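PDB 1XOC: oligopeptide-binding protein AppA from Bacillus subtilis, which binds oligopeptides for uptake by an ABC-type peptide permease that can replace the OPP system in sporulation and genetic competence. Local coordinates for residues G78-D83 / K142-N147; Y149-D154 / S422-Q427; N275-D280 / D356-S361; R284-T289 / K336-E341. All blocks are in the same frame, centred on the assembly; numbering follows the deposited sequence. Where two conformers were deposited one is given.

Contact 1 (G78-D83 / K142-N147)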
loop_
_atom_site.group_PDB
_atom_site.type_symbol
_atom_site.label_atom_id
_atom_site.label_comp_id
_atom_site.label_asym_id
_atom_site.label_seq_id
_atom_site.Cartn_x
_atom_site.Cartn_y
_atom_site.Cartn_z
ATOM N N GLY A 78 -16.674 -25.966 -0.082
ATOM C CA GLY A 78 -15.696 -25.757 -1.158
ATOM C C GLY A 78 -15.101 -24.362 -1.248
ATOM O O GLY A 78 -14.525 -24.009 -2.295
ATOM N N GLY A 79 -15.183 -23.571 -0.174
ATOM C CA GLY A 79 -14.751 -22.180 -0.189
ATOM C C GLY A 79 -15.835 -21.148 -0.189
ATOM O O GLY A 79 -15.515 -19.956 -0.220
ATOM N N LEU A 80 -17.094 -21.569 -0.104
ATOM C CA LEU A 80 -18.223 -20.651 0.008
ATOM C C LEU A 80 -18.584 -20.267 1.446
ATOM O O LEU A 80 -19.475 -19.447 1.675
ATOM C CB LEU A 80 -19.430 -21.221 -0.724
ATOM C CG LEU A 80 -19.284 -21.261 -2.245
ATOM C CD1 LEU A 80 -20.392 -22.059 -2.906
ATOM C CD2 LEU A 80 -19.205 -19.830 -2.791
ATOM N N ALA A 81 -17.880 -20.826 2.425
ATOM C CA ALA A 81 -18.079 -20.412 3.801
ATOM C C ALA A 81 -16.828 -20.692 4.639
ATOM O O ALA A 81 -16.054 -21.585 4.312
ATOM C CB ALA A 81 -19.313 -21.098 4.414
ATOM N N TYR A 82 -16.684 -19.937 5.730
ATOM C CA TYR A 82 -15.576 -20.107 6.684
ATOM C C TYR A 82 -16.105 -20.016 8.089
ATOM O O TYR A 82 -16.719 -19.057 8.442
ATOM C CB TYR A 82 -14.492 -19.035 6.479
ATOM C CG TYR A 82 -13.822 -19.172 5.161
ATOM C CD1 TYR A 82 -14.395 -18.655 4.000
ATOM C CD2 TYR A 82 -12.647 -19.910 5.028
ATOM C CE1 TYR A 82 -13.803 -18.823 2.761
ATOM C CE2 TYR A 82 -12.046 -20.049 3.809
ATOM C CZ TYR A 82 -12.630 -19.553 2.662
ATOM O OH TYR A 82 -11.992 -19.772 1.471
ATOM N N ASP A 83 -15.878 -21.062 8.877
ATOM C CA ASP A 83 -16.275 -21.123 10.302
ATOM C C ASP A 83 -15.065 -20.786 11.137
ATOM O O ASP A 83 -14.046 -21.480 11.072
ATOM C CB ASP A 83 -16.756 -22.562 10.620
ATOM C CG ASP A 83 -17.372 -22.714 12.015
ATOM O OD1 ASP A 83 -17.626 -21.677 12.695
ATOM O OD2 ASP A 83 -17.636 -23.879 12.393
ATOM N N LYS A 142 -20.852 -15.187 -1.506
ATOM C CA LYS A 142 -21.739 -15.203 -2.670
ATOM C C LYS A 142 -21.136 -16.017 -3.810
ATOM O O LYS A 142 -21.856 -16.520 -4.659
ATOM C CB LYS A 142 -21.962 -13.781 -3.202
ATOM C CG LYS A 142 -22.483 -12.735 -2.256
ATOM C CD LYS A 142 -22.497 -11.375 -2.980
ATOM C CE LYS A 142 -22.726 -10.195 -2.065
ATOM N NZ LYS A 142 -23.312 -9.036 -2.831
ATOM N N TYR A 143 -19.804 -16.052 -3.864
ATOM C CA TYR A 143 -19.049 -16.809 -4.869
ATOM C C TYR A 143 -17.633 -17.019 -4.313
ATOM O O TYR A 143 -17.235 -16.332 -3.387
ATOM C CB TYR A 143 -18.982 -16.035 -6.217
ATOM C CG TYR A 143 -18.544 -14.594 -6.058
ATOM C CD1 TYR A 143 -17.198 -14.261 -5.962
ATOM C CD2 TYR A 143 -19.487 -13.569 -5.959
ATOM C CE1 TYR A 143 -16.801 -12.945 -5.798
ATOM C CE2 TYR A 143 -19.095 -12.243 -5.783
ATOM C CZ TYR A 143 -17.762 -11.950 -5.719
ATOM O OH TYR A 143 -17.353 -10.647 -5.528
ATOM N N LYS A 144 -16.887 -17.956 -4.894
ATOM C CA LYS A 144 -15.542 -18.265 -4.424
ATOM C C LYS A 144 -14.584 -17.150 -4.822
ATOM O O LYS A 144 -14.603 -16.673 -5.956
ATOM C CB LYS A 144 -15.063 -19.598 -4.980
ATOM C CG LYS A 144 -15.866 -20.777 -4.451
ATOM C CD LYS A 144 -15.315 -22.101 -4.932
ATOM C CE LYS A 144 -16.261 -23.218 -4.599
ATOM N NZ LYS A 144 -15.623 -24.543 -4.870
ATOM N N ASP A 145 -13.757 -16.748 -3.872
ATOM C CA ASP A 145 -12.751 -15.728 -4.108
ATOM C C ASP A 145 -11.686 -15.835 -3.042
ATOM O O ASP A 145 -11.925 -15.575 -1.848
ATOM C CB ASP A 145 -13.427 -14.349 -4.111
ATOM C CG ASP A 145 -12.477 -13.196 -4.484
ATOM O OD1 ASP A 145 -13.023 -12.124 -4.803
ATOM O OD2 ASP A 145 -11.242 -13.371 -4.480
ATOM N N GLY A 146 -10.493 -16.231 -3.475
ATOM C CA GLY A 146 -9.354 -16.375 -2.571
ATOM C C GLY A 146 -8.923 -15.111 -1.856
ATOM O O GLY A 146 -8.180 -15.165 -0.865
ATOM N N ASN A 147 -9.385 -13.954 -2.310
ATOM C CA ASN A 147 -9.107 -12.729 -1.575
ATOM C C ASN A 147 -9.689 -12.710 -0.175
ATOM O O ASN A 147 -9.209 -11.969 0.695
ATOM C CB ASN A 147 -9.582 -11.486 -2.320
ATOM C CG ASN A 147 -8.627 -11.072 -3.353
ATOM O OD1 ASN A 147 -7.639 -10.379 -3.048
ATOM N ND2 ASN A 147 -8.859 -11.514 -4.581
HETATM O O HOH W 1 -13.508 -18.547 -1.565
HETATM O O HOH W 2 -11.338 -17.280 0.360
#
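The peptide plane joining Tyr-143 to Lys-144 carries a methyl of Leu-80 on one face. CD2 of Leu-80 stands almost straight above Tyr-143 C, 3.6 Å away. The leucine also rests on the stem of Lys-144, with Leu-80 CD2 3.8 Å from Lys-144 CG, and the two side chains cross at about a right angle. The Tyr-82 ring meets Phe-148 with planes about 45° apart. At its edge, Tyr-82 OH reaches a water that donates to Asp-145 O. A second water donates to Gly-79 O and accepts from Asp-145 N, 2.9 Å away. Lys-144 runs out extended beyond CG, which carries its amine to Gly-78. Its NZ lies 2.8 Å from Gly-78 O, a weak bond at an exposed site. Asp-145 OD2 takes Asn-147 N from above the carboxylate plane and Asn-147 ND2 on the syn lone pair, while OD1 forms a salt bridge with Lys-458. Asp-145 thus caps the start of helix 147-155. At the strand end, Leu-80 and Ala-81 both face Leu-76, a classic beta bulge in the antiparallel sheet that includes strands 65-76, 81-86 and 136-141.

Contact 2 (Y149-D154 / S422-Q427)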
loop_
_atom_site.group_PDB
_atom_site.type_symbol
_atom_site.label_atom_id
_atom_site.label_comp_id
_atom_site.label_asym_id
_atom_site.label_seq_id
_atom_site.Cartn_x
_atom_site.Cartn_y
_atom_site.Cartn_z
ATOM N N TYR A 149 -10.057 -15.355 2.247
ATOM C CA TYR A 149 -9.174 -15.982 3.211
ATOM C C TYR A 149 -7.806 -15.286 3.262
ATOM O O TYR A 149 -7.201 -15.148 4.326
ATOM C CB TYR A 149 -9.021 -17.479 2.868
ATOM C CG TYR A 149 -8.111 -18.212 3.827
ATOM C CD1 TYR A 149 -6.758 -18.352 3.549
ATOM C CD2 TYR A 149 -8.583 -18.686 5.044
ATOM C CE1 TYR A 149 -5.909 -18.986 4.452
ATOM C CE2 TYR A 149 -7.723 -19.307 5.963
ATOM C CZ TYR A 149 -6.401 -19.455 5.637
ATOM O OH TYR A 149 -5.540 -20.083 6.504
ATOM N N ASN A 150 -7.298 -14.881 2.092
ATOM C CA ASN A 150 -5.877 -14.539 1.980
ATOM C C ASN A 150 -5.619 -13.068 2.180
ATOM O O ASN A 150 -4.487 -12.669 2.418
ATOM C CB ASN A 150 -5.283 -15.017 0.648
ATOM C CG ASN A 150 -5.228 -16.516 0.548
ATOM O OD1 ASN A 150 -4.336 -17.148 1.120
ATOM N ND2 ASN A 150 -6.177 -17.104 -0.177
ATOM N N ASN A 151 -6.667 -12.277 2.084
ATOM C CA ASN A 151 -6.517 -10.815 2.256
ATOM C C ASN A 151 -7.478 -10.180 3.267
ATOM O O ASN A 151 -7.060 -9.377 4.097
ATOM C CB ASN A 151 -6.595 -10.100 0.902
ATOM C CG ASN A 151 -5.334 -10.235 0.080
ATOM O OD1 ASN A 151 -4.220 -10.334 0.613
ATOM N ND2 ASN A 151 -5.496 -10.232 -1.256
ATOM N N ALA A 152 -8.759 -10.535 3.229
ATOM C CA ALA A 152 -9.727 -9.906 4.115
ATOM C C ALA A 152 -9.421 -10.218 5.562
ATOM O O ALA A 152 -9.468 -9.337 6.430
ATOM C CB ALA A 152 -11.185 -10.286 3.790
ATOM N N LEU A 153 -9.112 -11.483 5.850
ATOM C CA LEU A 153 -8.878 -11.918 7.236
ATOM C C LEU A 153 -7.680 -11.247 7.907
ATOM O O LEU A 153 -7.684 -11.071 9.141
ATOM C CB LEU A 153 -8.740 -13.467 7.310
ATOM C CG LEU A 153 -10.037 -14.165 6.990
ATOM C CD1 LEU A 153 -9.787 -15.674 6.986
ATOM C CD2 LEU A 153 -11.141 -13.847 7.920
ATOM N N ASP A 154 -6.639 -10.929 7.152
ATOM C CA ASP A 154 -5.459 -10.338 7.788
ATOM C C ASP A 154 -5.478 -8.822 7.668
ATOM O O ASP A 154 -4.646 -8.177 8.283
ATOM C CB ASP A 154 -4.131 -10.889 7.307
ATOM C CG ASP A 154 -3.923 -10.753 5.859
ATOM O OD1 ASP A 154 -2.806 -11.125 5.398
ATOM O OD2 ASP A 154 -4.847 -10.349 5.133
ATOM N N SER A 422 -0.640 -6.248 -2.269
ATOM C CA SER A 422 -1.264 -7.315 -1.513
ATOM C C SER A 422 -0.366 -8.547 -1.512
ATOM O O SER A 422 0.306 -8.849 -2.517
ATOM C CB SER A 422 -2.601 -7.689 -2.136
ATOM O OG SER A 422 -3.241 -8.634 -1.307
ATOM N N THR A 423 -0.392 -9.298 -0.413
ATOM C CA THR A 423 0.370 -10.546 -0.318
ATOM C C THR A 423 -0.292 -11.681 -1.085
ATOM O O THR A 423 0.329 -12.718 -1.335
ATOM C CB THR A 423 0.602 -10.996 1.163
ATOM O OG1 THR A 423 -0.645 -11.146 1.820
ATOM C CG2 THR A 423 1.407 -9.976 1.925
ATOM N N PHE A 424 -1.571 -11.507 -1.409
ATOM C CA PHE A 424 -2.288 -12.414 -2.293
ATOM C C PHE A 424 -2.426 -11.723 -3.625
ATOM O O PHE A 424 -3.051 -10.676 -3.738
ATOM C CB PHE A 424 -3.660 -12.769 -1.740
ATOM C CG PHE A 424 -4.409 -13.743 -2.579
ATOM C CD1 PHE A 424 -4.009 -15.058 -2.616
ATOM C CD2 PHE A 424 -5.491 -13.340 -3.351
ATOM C CE1 PHE A 424 -4.691 -16.001 -3.397
ATOM C CE2 PHE A 424 -6.166 -14.278 -4.146
ATOM C CZ PHE A 424 -5.762 -15.593 -4.158
ATOM N N PRO A 425 -1.813 -12.291 -4.661
ATOM C CA PRO A 425 -1.684 -11.585 -5.931
ATOM C C PRO A 425 -2.996 -11.579 -6.715
ATOM O O PRO A 425 -3.423 -12.618 -7.203
ATOM C CB PRO A 425 -0.594 -12.389 -6.646
ATOM C CG PRO A 425 -0.798 -13.768 -6.158
ATOM C CD PRO A 425 -1.179 -13.621 -4.709
ATOM N N ASP A 426 -3.636 -10.413 -6.804
ATOM C CA ASP A 426 -4.881 -10.247 -7.584
ATOM C C ASP A 426 -4.988 -8.743 -7.951
ATOM O O ASP A 426 -5.115 -7.855 -7.063
ATOM C CB ASP A 426 -6.129 -10.773 -6.817
ATOM C CG ASP A 426 -7.455 -10.637 -7.628
ATOM O OD1 ASP A 426 -8.536 -11.171 -7.198
ATOM O OD2 ASP A 426 -7.422 -10.027 -8.720
ATOM N N GLN A 427 -4.918 -8.485 -9.262
ATOM C CA GLN A 427 -4.878 -7.149 -9.859
ATOM C C GLN A 427 -6.253 -6.497 -9.971
ATOM O O GLN A 427 -6.353 -5.340 -10.360
ATOM C CB GLN A 427 -4.314 -7.245 -11.280
ATOM C CG GLN A 427 -2.927 -7.846 -11.389
ATOM C CD GLN A 427 -1.961 -7.181 -10.505
ATOM O OE1 GLN A 427 -1.250 -7.842 -9.726
ATOM N NE2 GLN A 427 -1.930 -5.852 -10.567
HETATM O O HOH W 3 -1.791 -13.324 2.516
#
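Ser-422 meets Asn-151 in the peptide-binding cleft of this solute-binding protein. In one of its two conformers, Ser-422 OG bonds to the backbone of the bound peptide. Asn-151 OD1 also bonds to the peptide backbone, and Asn-151 ND2 bonds to Asn-147 OD1. Thr-423 follows. A water donates to Asn-150 O and sits 2.6 Å from Thr-423 OG1. That hydroxyl also bonds to the peptide backbone, as does Asp-154 OD1. Phe-424 brings its ring against two asparagines. Its CG is anti to the backbone N (chi1 -177°), which swings the ring against helix 147-155. The Asn-150 amide lies nearly parallel to the ring, the planes 8° apart, with Asn-150 ND2 3.7 Å from Phe-424 CE1. The same ND2 is held by Gly-146 O. Asn-151 ND2 comes to the ring edge near its plane, and is 3.2 Å from Phe-424 CB. With a serine in place of Phe-424, the Asn-150 amide would probably lose its flat neighbour, and a gap would open beside the helix. Further on, Asp-426 OD1 pairs with Lys-458 NZ, and Asp-426 OD2 accepts from Tyr-428 N.

Contact 3 (N275-D280 / D356-S361)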
loop_
_atom_site.group_PDB
_atom_site.type_symbol
_atom_site.label_atom_id
_atom_site.label_comp_id
_atom_site.label_asym_id
_atom_site.label_seq_id
_atom_site.Cartn_x
_atom_site.Cartn_y
_atom_site.Cartn_z
ATOM N N ASN A 275 -8.027 12.745 -17.748
ATOM C CA ASN A 275 -7.358 13.780 -18.539
ATOM C C ASN A 275 -7.239 13.340 -19.993
ATOM O O ASN A 275 -6.666 12.298 -20.285
ATOM C CB ASN A 275 -5.970 14.104 -17.962
ATOM C CG ASN A 275 -5.352 15.366 -18.555
ATOM O OD1 ASN A 275 -5.283 15.528 -19.776
ATOM N ND2 ASN A 275 -4.874 16.257 -17.691
ATOM N N GLU A 276 -7.790 14.161 -20.887
ATOM C CA GLU A 276 -7.758 13.952 -22.332
ATOM C C GLU A 276 -6.391 13.500 -22.847
ATOM O O GLU A 276 -6.304 12.709 -23.789
ATOM C CB GLU A 276 -8.101 15.266 -23.060
ATOM C CG GLU A 276 -9.461 15.877 -22.751
ATOM C CD GLU A 276 -9.544 17.378 -23.146
ATOM O OE1 GLU A 276 -9.435 17.699 -24.361
ATOM O OE2 GLU A 276 -9.717 18.238 -22.235
ATOM N N LEU A 277 -5.327 14.038 -22.246
ATOM C CA LEU A 277 -3.968 13.769 -22.702
ATOM C C LEU A 277 -3.617 12.298 -22.620
ATOM O O LEU A 277 -2.792 11.816 -23.399
ATOM C CB LEU A 277 -2.951 14.575 -21.887
ATOM C CG LEU A 277 -3.026 16.109 -22.007
ATOM C CD1 LEU A 277 -1.976 16.782 -21.114
ATOM C CD2 LEU A 277 -2.899 16.582 -23.443
ATOM N N PHE A 278 -4.235 11.594 -21.679
ATOM C CA PHE A 278 -3.808 10.238 -21.355
ATOM C C PHE A 278 -4.835 9.175 -21.697
ATOM O O PHE A 278 -4.669 8.046 -21.309
ATOM C CB PHE A 278 -3.433 10.146 -19.870
ATOM C CG PHE A 278 -2.417 11.162 -19.449
ATOM C CD1 PHE A 278 -1.226 11.278 -20.138
ATOM C CD2 PHE A 278 -2.655 12.019 -18.381
ATOM C CE1 PHE A 278 -0.298 12.227 -19.800
ATOM C CE2 PHE A 278 -1.725 12.960 -18.023
ATOM C CZ PHE A 278 -0.535 13.070 -18.733
ATOM N N LYS A 279 -5.859 9.521 -22.468
ATOM C CA LYS A 279 -6.871 8.544 -22.828
ATOM C C LYS A 279 -6.416 7.529 -23.896
ATOM O O LYS A 279 -6.849 6.373 -23.880
ATOM C CB LYS A 279 -8.138 9.264 -23.281
ATOM C CG LYS A 279 -8.878 9.936 -22.141
ATOM C CD LYS A 279 -10.137 10.654 -22.647
ATOM C CE LYS A 279 -10.882 11.366 -21.515
ATOM N NZ LYS A 279 -12.056 12.141 -22.021
ATOM N N ASP A 280 -5.551 7.965 -24.816
ATOM C CA ASP A 280 -5.086 7.132 -25.932
ATOM C C ASP A 280 -3.970 6.209 -25.468
ATOM O O ASP A 280 -2.933 6.670 -24.985
ATOM C CB ASP A 280 -4.584 8.024 -27.075
ATOM C CG ASP A 280 -4.242 7.251 -28.360
ATOM O OD1 ASP A 280 -4.314 6.007 -28.399
ATOM O OD2 ASP A 280 -3.894 7.916 -29.363
ATOM N N ASP A 356 -5.621 19.403 -31.792
ATOM C CA ASP A 356 -7.004 19.879 -31.688
ATOM C C ASP A 356 -7.137 21.090 -30.759
ATOM O O ASP A 356 -7.998 21.113 -29.882
ATOM C CB ASP A 356 -7.920 18.733 -31.226
ATOM C CG ASP A 356 -7.964 17.564 -32.222
ATOM O OD1 ASP A 356 -7.934 17.809 -33.453
ATOM O OD2 ASP A 356 -8.036 16.395 -31.765
ATOM N N GLY A 357 -6.265 22.080 -30.952
ATOM C CA GLY A 357 -6.271 23.308 -30.152
ATOM C C GLY A 357 -5.871 23.146 -28.692
ATOM O O GLY A 357 -6.207 23.986 -27.861
ATOM N N LYS A 358 -5.150 22.070 -28.378
ATOM C CA LYS A 358 -4.696 21.790 -27.015
ATOM C C LYS A 358 -3.199 21.514 -27.022
ATOM O O LYS A 358 -2.707 20.842 -27.925
ATOM C CB LYS A 358 -5.405 20.552 -26.461
ATOM C CG LYS A 358 -6.693 20.815 -25.678
ATOM C CD LYS A 358 -6.946 19.683 -24.665
ATOM C CE LYS A 358 -5.966 19.747 -23.476
ATOM N NZ LYS A 358 -5.832 18.448 -22.763
ATOM N N LYS A 359 -2.487 21.994 -26.004
ATOM C CA LYS A 359 -1.050 21.769 -25.914
ATOM C C LYS A 359 -0.810 20.641 -24.935
ATOM O O LYS A 359 -1.592 20.464 -24.011
ATOM C CB LYS A 359 -0.313 23.050 -25.507
ATOM C CG LYS A 359 -0.466 23.495 -24.059
ATOM C CD LYS A 359 0.240 24.843 -23.790
ATOM C CE LYS A 359 0.453 25.097 -22.278
ATOM N NZ LYS A 359 1.715 25.857 -21.961
ATOM N N PHE A 360 0.251 19.872 -25.153
ATOM C CA PHE A 360 0.565 18.739 -24.293
ATOM C C PHE A 360 1.318 19.288 -23.082
ATOM O O PHE A 360 2.542 19.349 -23.075
ATOM C CB PHE A 360 1.396 17.696 -25.036
ATOM C CG PHE A 360 1.172 16.284 -24.558
ATOM C CD1 PHE A 360 0.891 15.276 -25.467
ATOM C CD2 PHE A 360 1.233 15.958 -23.199
ATOM C CE1 PHE A 360 0.687 13.972 -25.051
ATOM C CE2 PHE A 360 1.027 14.637 -22.779
ATOM C CZ PHE A 360 0.752 13.656 -23.710
ATOM N N SER A 361 0.542 19.702 -22.082
ATOM C CA SER A 361 1.031 20.326 -20.867
ATOM C C SER A 361 0.223 19.810 -19.685
ATOM O O SER A 361 -1.010 19.827 -19.729
ATOM C CB SER A 361 0.834 21.831 -20.957
ATOM O OG SER A 361 1.218 22.463 -19.750
HETATM O O HOH W 4 -3.463 18.923 -18.577
#
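Asn-275 faces Lys-358 and is linked to Ser-361 by a water, which accepts from Asn-275 ND2 and donates to Ser-361 O. Asn-275 OD1 accepts from Leu-277 N at 2.9 Å, in the carbonyl plane and on a lone pair, and closes an Asx turn. Glu-276 lies across the aliphatic part of Lys-358, with Glu-276 OE1 3.2 Å from Lys-358 CD. The lysine bends at CG-CD (chi3 72°), which brings its amine back toward the turn. The salt bridge is long, 3.9 Å from Glu-276 OE2 to Lys-358 NZ. Leu-277 fills the middle. Its CD2 sits over one face of the Phe-360 ring, 4.2 Å from the centroid, in a CH-pi contact. Leu-277 CD2 also lies 3.5 Å from Lys-358 NZ. The other methyl, Leu-277 CD1, lies 3.5 Å from Ser-361 O. Cutting Leu-277 back to an alanine is likely to uncover this face of Phe-360 and open a gap beside the Lys-358 amine. Phe-278 takes Leu-277 CB over its own ring face. Its CE1 comes to the edge of the Phe-360 ring, 4.1 Å from Phe-360 CE2. Trp-344 also meets Phe-360, and Phe-362 packs edge-to-face with Phe-278. Asp-280 ends the loop as N-cap of helix 281-289, its OD1 accepting from Lys-282 N. The contact therefore fastens this loop to the start of strand 358-367. Its hold is mainly apolar and aromatic inside, and the charged pair at the outer edge probably adds little, being long and near solvent.

Contact 4 (R284-T289 / K336-E341)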
loop_
_atom_site.group_PDB
_atom_site.type_symbol
_atom_site.label_atom_id
_atom_site.label_comp_id
_atom_site.label_asym_id
_atom_site.label_seq_id
_atom_site.Cartn_x
_atom_site.Cartn_y
_atom_site.Cartn_z
ATOM N N ARG A 284 0.116 6.849 -24.095
ATOM C CA ARG A 284 0.703 6.272 -22.882
ATOM C C ARG A 284 1.921 5.403 -23.190
ATOM O O ARG A 284 2.941 5.499 -22.513
ATOM C CB ARG A 284 -0.319 5.484 -22.073
ATOM C CG ARG A 284 -1.439 6.336 -21.542
ATOM C CD ARG A 284 -2.239 5.620 -20.496
ATOM N NE ARG A 284 -2.752 4.326 -20.972
ATOM C CZ ARG A 284 -3.916 4.150 -21.594
ATOM N NH1 ARG A 284 -4.715 5.178 -21.850
ATOM N NH2 ARG A 284 -4.275 2.941 -21.992
ATOM N N GLN A 285 1.836 4.596 -24.244
ATOM C CA GLN A 285 2.981 3.799 -24.686
ATOM C C GLN A 285 4.162 4.683 -25.103
ATOM O O GLN A 285 5.318 4.354 -24.847
ATOM C CB GLN A 285 2.589 2.892 -25.850
ATOM C CG GLN A 285 1.612 1.772 -25.500
ATOM C CD GLN A 285 1.191 0.969 -26.709
ATOM O OE1 GLN A 285 0.720 -0.154 -26.571
ATOM N NE2 GLN A 285 1.346 1.544 -27.905
ATOM N N ALA A 286 3.854 5.792 -25.762
ATOM C CA ALA A 286 4.869 6.759 -26.186
ATOM C C ALA A 286 5.573 7.403 -24.990
ATOM O O ALA A 286 6.790 7.617 -25.018
ATOM C CB ALA A 286 4.241 7.820 -27.053
ATOM N N LEU A 287 4.815 7.730 -23.949
ATOM C CA LEU A 287 5.385 8.351 -22.754
ATOM C C LEU A 287 6.372 7.409 -22.083
ATOM O O LEU A 287 7.468 7.808 -21.691
ATOM C CB LEU A 287 4.287 8.756 -21.777
ATOM C CG LEU A 287 3.337 9.867 -22.213
ATOM C CD1 LEU A 287 2.067 9.898 -21.382
ATOM C CD2 LEU A 287 4.020 11.203 -22.132
ATOM N N THR A 288 6.012 6.141 -21.984
ATOM C CA THR A 288 6.940 5.174 -21.443
ATOM C C THR A 288 8.192 5.081 -22.314
ATOM O O THR A 288 9.324 5.057 -21.815
ATOM C CB THR A 288 6.267 3.794 -21.332
ATOM O OG1 THR A 288 5.178 3.889 -20.399
ATOM C CG2 THR A 288 7.267 2.731 -20.871
ATOM N N THR A 289 7.986 5.046 -23.623
ATOM C CA THR A 289 9.094 4.892 -24.569
ATOM C C THR A 289 10.035 6.091 -24.514
ATOM O O THR A 289 11.217 5.974 -24.833
ATOM C CB THR A 289 8.544 4.717 -26.005
ATOM O OG1 THR A 289 7.662 3.600 -26.023
ATOM C CG2 THR A 289 9.647 4.471 -27.024
ATOM N N LYS A 336 8.698 10.079 -30.402
ATOM C CA LYS A 336 8.332 11.214 -31.259
ATOM C C LYS A 336 7.409 10.772 -32.388
ATOM O O LYS A 336 6.392 11.419 -32.667
ATOM C CB LYS A 336 9.583 11.878 -31.846
ATOM C CG LYS A 336 10.386 12.683 -30.846
ATOM C CD LYS A 336 11.631 13.283 -31.471
ATOM C CE LYS A 336 12.418 14.108 -30.462
ATOM N NZ LYS A 336 13.680 14.677 -30.995
ATOM N N GLN A 337 7.777 9.662 -33.021
ATOM C CA GLN A 337 7.030 9.114 -34.154
ATOM C C GLN A 337 5.663 8.622 -33.709
ATOM O O GLN A 337 4.657 8.895 -34.345
ATOM C CB GLN A 337 7.832 7.977 -34.799
ATOM C CG GLN A 337 7.167 7.253 -35.970
ATOM C CD GLN A 337 6.807 8.153 -37.136
ATOM O OE1 GLN A 337 7.444 9.186 -37.363
ATOM N NE2 GLN A 337 5.793 7.745 -37.912
ATOM N N MET A 338 5.632 7.905 -32.588
ATOM C CA MET A 338 4.376 7.414 -32.025
ATOM C C MET A 338 3.415 8.556 -31.704
ATOM O O MET A 338 2.219 8.446 -31.958
ATOM C CB MET A 338 4.640 6.589 -30.761
ATOM C CG MET A 338 5.307 5.256 -31.026
ATOM S SD MET A 338 5.893 4.523 -29.489
ATOM C CE MET A 338 4.369 3.872 -28.853
ATOM N N LEU A 339 3.935 9.652 -31.151
ATOM C CA LEU A 339 3.104 10.809 -30.826
ATOM C C LEU A 339 2.574 11.495 -32.088
ATOM O O LEU A 339 1.426 11.939 -32.118
ATOM C CB LEU A 339 3.871 11.804 -29.960
ATOM C CG LEU A 339 4.070 11.310 -28.529
ATOM C CD1 LEU A 339 5.112 12.135 -27.834
ATOM C CD2 LEU A 339 2.757 11.345 -27.769
ATOM N N ALA A 340 3.419 11.572 -33.115
ATOM C CA ALA A 340 3.020 12.114 -34.418
ATOM C C ALA A 340 1.914 11.261 -35.023
ATOM O O ALA A 340 0.894 11.787 -35.475
ATOM C CB ALA A 340 4.221 12.185 -35.347
ATOM N N GLU A 341 2.111 9.944 -35.016
ATOM C CA GLU A 341 1.080 8.994 -35.468
ATOM C C GLU A 341 -0.236 9.166 -34.694
ATOM O O GLU A 341 -1.314 9.005 -35.264
ATOM C CB GLU A 341 1.577 7.542 -35.342
ATOM C CG GLU A 341 2.556 7.114 -36.439
ATOM C CD GLU A 341 3.373 5.850 -36.101
ATOM O OE1 GLU A 341 3.134 5.209 -35.045
ATOM O OE2 GLU A 341 4.269 5.507 -36.918
#
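Met-338 lies across helix 281-289 and touches three of its residues. Its chain bends at the thioether (chi3 79°), which turns the terminal methyl onto the helix backbone. Met-338 CE is 3.6 Å from Gln-285 CB and 3.7 Å from Ala-286 N. The methionine crosses the Gln-285 side chain at about a right angle, and does the same with Thr-289. Met-338 SD lies 4.0 Å from Thr-289 OG1. That hydroxyl is already engaged within its own helix. Thr-289 OG1 donates to Gln-285 O at 2.7 Å, tilted 34° from the carbonyl plane. Thr-289 N reaches the same oxygen from the opposite face, so two donors grip it. Ala-286 points at the other helix between Met-338 and Leu-339. Its CB is 3.9 Å from Met-338 CB and 3.8 Å from Leu-339 CG.

This is a nearly antiparallel helix pair. The axes of segments 284-289 and 336-341 come within 8.8 Å and their directions differ by 163°. The small Ala-286 side chain suits this close approach. No hydrogen bond joins the two segments, and the touching residues are all buried. Leu-339 also packs on Ile-387. Arg-284 points away from helix 332-341 and bonds to Asp-480 O, Gln-481 O and Phe-278 O. Lys-282, earlier on the first helix, donates to Met-338 O and ties the two helices by a polar link.

Overall arrangement
The contacts form two pairs. Contacts 1 and 2 have centres 13 Å apart and share helix 147-155, which contact 1 caps. Asn-147 O lies 2.9 Å from Ala-152 N, and Gly-146 and Asn-147 touch Phe-424. Contacts 3 and 4 are also 13 Å apart between centres. Here Phe-278 O lies 2.9 Å from Arg-284 NH1, and Phe-278 packs on Leu-287. The pairs do not touch; the nearest atoms of contacts 2 and 4 are about 14 Å apart. In sequence, contact 4 is nested inside contact 3, and both inside contact 2. Contact 2 directly binds the peptide. A zinc ion lies about 5 Å from the Lys-359 side chain in contact 3.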